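Local coordinates for protein Pre-mRNA splicing factor PRP8 (Cyanidioschyzon merolae, PDB 6NQI) that carries an RNase H-like domain within a spliceosome component that probably binds U5, U6 and U2 snRNAs and intron sequence during pre-mRNA splicing, at residues H149-V152 against W153-S156; E64-L67 against T68-S72. All coordinates share one frame; numbering follows the deposited sequence.

Interaction 1: residues H149-V152 against W153-S156; sequences HVPV and WIAS
W153 lays the six-membered ring of its indole across P151, whose CB sits 3.6 Å from the ring centroid and only 4° off the ring normal. This is a CH-pi contact made over a face: the compact pyrrolidine, with its CB hydrogens turned at the ring, suits the electron-rich indole. With a chi1 of 62°, W153 CG stands between its own backbone N and carbonyl carbon, and that turn folds the indole back along the chain onto the pyrrolidine instead of letting it swing away. P151 CG adds a looser touch at the CZ2 side, 4.0 Å from W153 CZ2.

P151 also holds the N-cap position. Proline has no N-H to offer, but its carbonyl opens the helical bonding: P151 O accepts A155 N at 3.2 Å in a nearly straight bond (165°), with a weak, bent second bond from I154 N. The next bond, S156 N to V152 O at 2.9 Å, continues the pattern.

Beside these bonds V150 meets I154, the two side chains crossing so that the methyl I154 CG2 lies against V150 CB, 3.6 Å away. V150 CG2 reaches on to the methyl of A155, 3.9 Å from its CB. Branched V150 thus covers the start of the helix with hydrocarbon, and the small methyl of A155 suits a buried site bordered by W146 and L147.

The turn begins helix 152-168, entered from the loop that follows strand 137-141. The ring of W7 also meets that of W153, the loop residues W146 and L147 precede the turn in the chain, and V150 touches E201 at the start of helix 201-210.

Interaction 2: residues E64-L67 against T68-S72; sequences EHVL and TMLRS
In H65 the imidazole leaves with CG anti to the backbone N (chi1 170°), while M69 bends at chi2 to bring SD beside that ring and at chi3 to carry CE away from it. H65 NE2 lies 3.4 Å from M69 CG, and the sulfur M69 SD stands 4.3 Å from the H65 imidazole centroid in an oblique Met-aromatic contact, 55° off the normal. Methionine suits this place, its flexible, polarisable chain curling against a flat ring. An alanine in place of H65 would probably open a gap beside M69 and leave its thioether less firmly placed.

Where the helix faces outward, T68 folds its hydroxyl back over the preceding turn. T68 OG1 donates to E64 O at 3.0 Å, and T68 N bonds to the same oxygen at 2.9 Å; the two donors arrive from opposite faces of the carbonyl plane, so a single acceptor is gripped twice.

R71 runs extended from CG to NE, laying one face of its guanidinium over L67, with NH1 3.4 Å from L67 CD2. The long aliphatic arm lets a charged group remain exposed while the leucine points inward. V66 and L70 lie side by side, V66 CG1 and L70 CD1 4.2 Å apart.

With H65, V66, M69 and L70 buried and E64 and R71 exposed, these i to i+4 pairs form the amphipathic last turns of helix 54-71, closed by S72 OG bonding to M69 O. H65 and M69 lie on strand 24-32, V66 on strand 11-21, and L67 and L70 meet helix 90-97, as expected for a helix packed on the sheet of an RNase H-like fold.

Overall arrangement
Both contacts are local, each within about one or two turns of a helix, but they belong to different helices, and their centres lie about 27 Å apart with nearest atoms about 19 Å apart. Interaction 2 is the more buried: its helix touches both the sheet and helix 90-97, so aliphatic, imidazole and thioether groups dominate, with polar threonine, glutamate and arginine kept to the outward side. Interaction 1 is only partly buried and farther from the chain centre; it starts a helix, and proline, tryptophan and valine cover the entrance. Thus 149-156 begins helical bonding at an N-cap, whereas 64-72 continues it to the end of a helix.

Interaction 1: residues H149-V152 against W153-S156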
# COMPACT_ATOMS: atom_id res chain seq x y z
N HIS A 149 9.04 -1.47 -20.23
CA HIS A 149 8.45 -2.16 -21.36
C HIS A 149 6.98 -1.86 -21.59
O HIS A 149 6.48 -2.18 -22.67
CB HIS A 149 8.61 -3.67 -21.22
CG HIS A 149 10.03 -4.13 -21.07
ND1 HIS A 149 10.70 -4.10 -19.87
CD2 HIS A 149 10.91 -4.62 -21.98
CE1 HIS A 149 11.93 -4.55 -20.04
NE2 HIS A 149 12.08 -4.87 -21.32
N VAL A 150 6.26 -1.33 -20.60
CA VAL A 150 4.85 -1.04 -20.77
C VAL A 150 4.64 0.42 -20.42
O VAL A 150 5.48 1.04 -19.74
CB VAL A 150 3.95 -1.94 -19.89
CG1 VAL A 150 4.22 -3.42 -20.13
CG2 VAL A 150 4.08 -1.55 -18.41
N PRO A 151 3.53 1.01 -20.87
CA PRO A 151 3.18 2.35 -20.41
C PRO A 151 2.73 2.30 -18.96
O PRO A 151 2.47 1.23 -18.41
CB PRO A 151 2.05 2.76 -21.35
CG PRO A 151 2.35 2.01 -22.60
CD PRO A 151 2.89 0.68 -22.15
N VAL A 152 2.61 3.48 -18.35
CA VAL A 152 2.30 3.54 -16.93
C VAL A 152 0.94 2.93 -16.63
O VAL A 152 0.76 2.23 -15.63
CB VAL A 152 2.39 5.00 -16.43
CG1 VAL A 152 1.85 5.10 -15.01
CG2 VAL A 152 3.85 5.47 -16.45
N TRP A 153 -0.04 3.15 -17.51
CA TRP A 153 -1.37 2.62 -17.22
C TRP A 153 -1.40 1.09 -17.22
O TRP A 153 -2.15 0.50 -16.44
CB TRP A 153 -2.42 3.18 -18.19
CG TRP A 153 -2.28 2.90 -19.68
CD1 TRP A 153 -2.78 1.82 -20.36
CD2 TRP A 153 -1.66 3.73 -20.67
NE1 TRP A 153 -2.50 1.93 -21.70
CE2 TRP A 153 -1.81 3.09 -21.92
CE3 TRP A 153 -0.98 4.95 -20.63
CZ2 TRP A 153 -1.31 3.63 -23.10
CZ3 TRP A 153 -0.48 5.48 -21.80
CH2 TRP A 153 -0.65 4.82 -23.02
N ILE A 154 -0.57 0.44 -18.06
CA ILE A 154 -0.49 -1.02 -18.08
C ILE A 154 0.13 -1.55 -16.79
O ILE A 154 -0.33 -2.55 -16.25
CB ILE A 154 0.28 -1.51 -19.32
CG1 ILE A 154 -0.57 -1.32 -20.57
CG2 ILE A 154 0.57 -2.99 -19.19
CD1 ILE A 154 -1.88 -2.07 -20.51
N ALA A 155 1.20 -0.91 -16.32
CA ALA A 155 1.83 -1.32 -15.06
C ALA A 155 0.86 -1.17 -13.90
O ALA A 155 0.73 -2.06 -13.05
CB ALA A 155 3.08 -0.49 -14.81
N SER A 156 0.15 -0.04 -13.87
CA SER A 156 -0.86 0.19 -12.84
C SER A 156 -1.92 -0.90 -12.87
O SER A 156 -2.25 -1.50 -11.83
CB SER A 156 -1.49 1.57 -13.09
OG SER A 156 -2.66 1.77 -12.33

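Interaction 2: residues E64-L67 against T68-S72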
# COMPACT_ATOMS: atom_id res chain seq x y z
N GLU A 64 -1.47 9.79 11.52
CA GLU A 64 -0.15 10.29 11.89
C GLU A 64 0.93 9.73 10.96
O GLU A 64 1.87 10.44 10.59
CB GLU A 64 0.11 9.95 13.36
CG GLU A 64 1.22 10.76 13.98
CD GLU A 64 2.61 10.23 13.68
OE1 GLU A 64 2.74 9.03 13.29
OE2 GLU A 64 3.58 11.01 13.88
N HIS A 65 0.77 8.48 10.52
CA HIS A 65 1.75 7.89 9.60
C HIS A 65 1.75 8.60 8.25
O HIS A 65 2.81 8.95 7.73
CB HIS A 65 1.47 6.38 9.43
CG HIS A 65 2.27 5.73 8.33
ND1 HIS A 65 1.68 5.10 7.26
CD2 HIS A 65 3.61 5.66 8.12
CE1 HIS A 65 2.62 4.64 6.45
NE2 HIS A 65 3.80 4.97 6.94
N VAL A 66 0.55 8.83 7.69
CA VAL A 66 0.45 9.58 6.44
C VAL A 66 1.09 10.96 6.60
O VAL A 66 1.85 11.41 5.73
CB VAL A 66 -1.01 9.67 5.96
CG1 VAL A 66 -1.16 10.71 4.88
CG2 VAL A 66 -1.45 8.32 5.40
N LEU A 67 0.82 11.64 7.71
CA LEU A 67 1.47 12.93 7.91
C LEU A 67 2.99 12.79 7.91
O LEU A 67 3.70 13.62 7.34
CB LEU A 67 0.99 13.59 9.20
CG LEU A 67 1.70 14.91 9.56
CD1 LEU A 67 1.64 15.93 8.44
CD2 LEU A 67 1.14 15.53 10.85
N THR A 68 3.52 11.72 8.52
CA THR A 68 4.97 11.56 8.57
C THR A 68 5.55 11.29 7.18
O THR A 68 6.59 11.85 6.80
CB THR A 68 5.35 10.44 9.55
OG1 THR A 68 4.83 10.77 10.83
CG2 THR A 68 6.86 10.34 9.68
N MET A 69 4.88 10.43 6.40
CA MET A 69 5.36 10.16 5.05
C MET A 69 5.29 11.41 4.18
O MET A 69 6.17 11.63 3.34
CB MET A 69 4.55 9.03 4.38
CG MET A 69 4.59 7.65 5.04
SD MET A 69 6.24 7.07 5.53
CE MET A 69 7.18 7.25 4.03
N LEU A 70 4.27 12.26 4.39
CA LEU A 70 4.24 13.54 3.69
C LEU A 70 5.45 14.37 4.06
O LEU A 70 6.16 14.89 3.19
CB LEU A 70 2.95 14.30 4.03
CG LEU A 70 1.66 13.75 3.42
CD1 LEU A 70 0.44 14.47 3.98
CD2 LEU A 70 1.69 13.79 1.92
N ARG A 71 5.72 14.48 5.36
CA ARG A 71 6.84 15.30 5.83
C ARG A 71 8.17 14.84 5.27
O ARG A 71 9.10 15.64 5.17
CB ARG A 71 6.88 15.29 7.36
CG ARG A 71 5.82 16.10 8.06
CD ARG A 71 6.23 16.29 9.49
NE ARG A 71 5.54 17.39 10.15
CZ ARG A 71 4.69 17.23 11.16
NH1 ARG A 71 4.43 16.00 11.61
NH2 ARG A 71 4.10 18.31 11.71
N SER A 72 8.31 13.56 4.97
CA SER A 72 9.60 13.07 4.46
C SER A 72 9.78 13.23 2.95
O SER A 72 10.84 12.85 2.45
CB SER A 72 9.78 11.60 4.79
OG SER A 72 8.99 10.83 3.89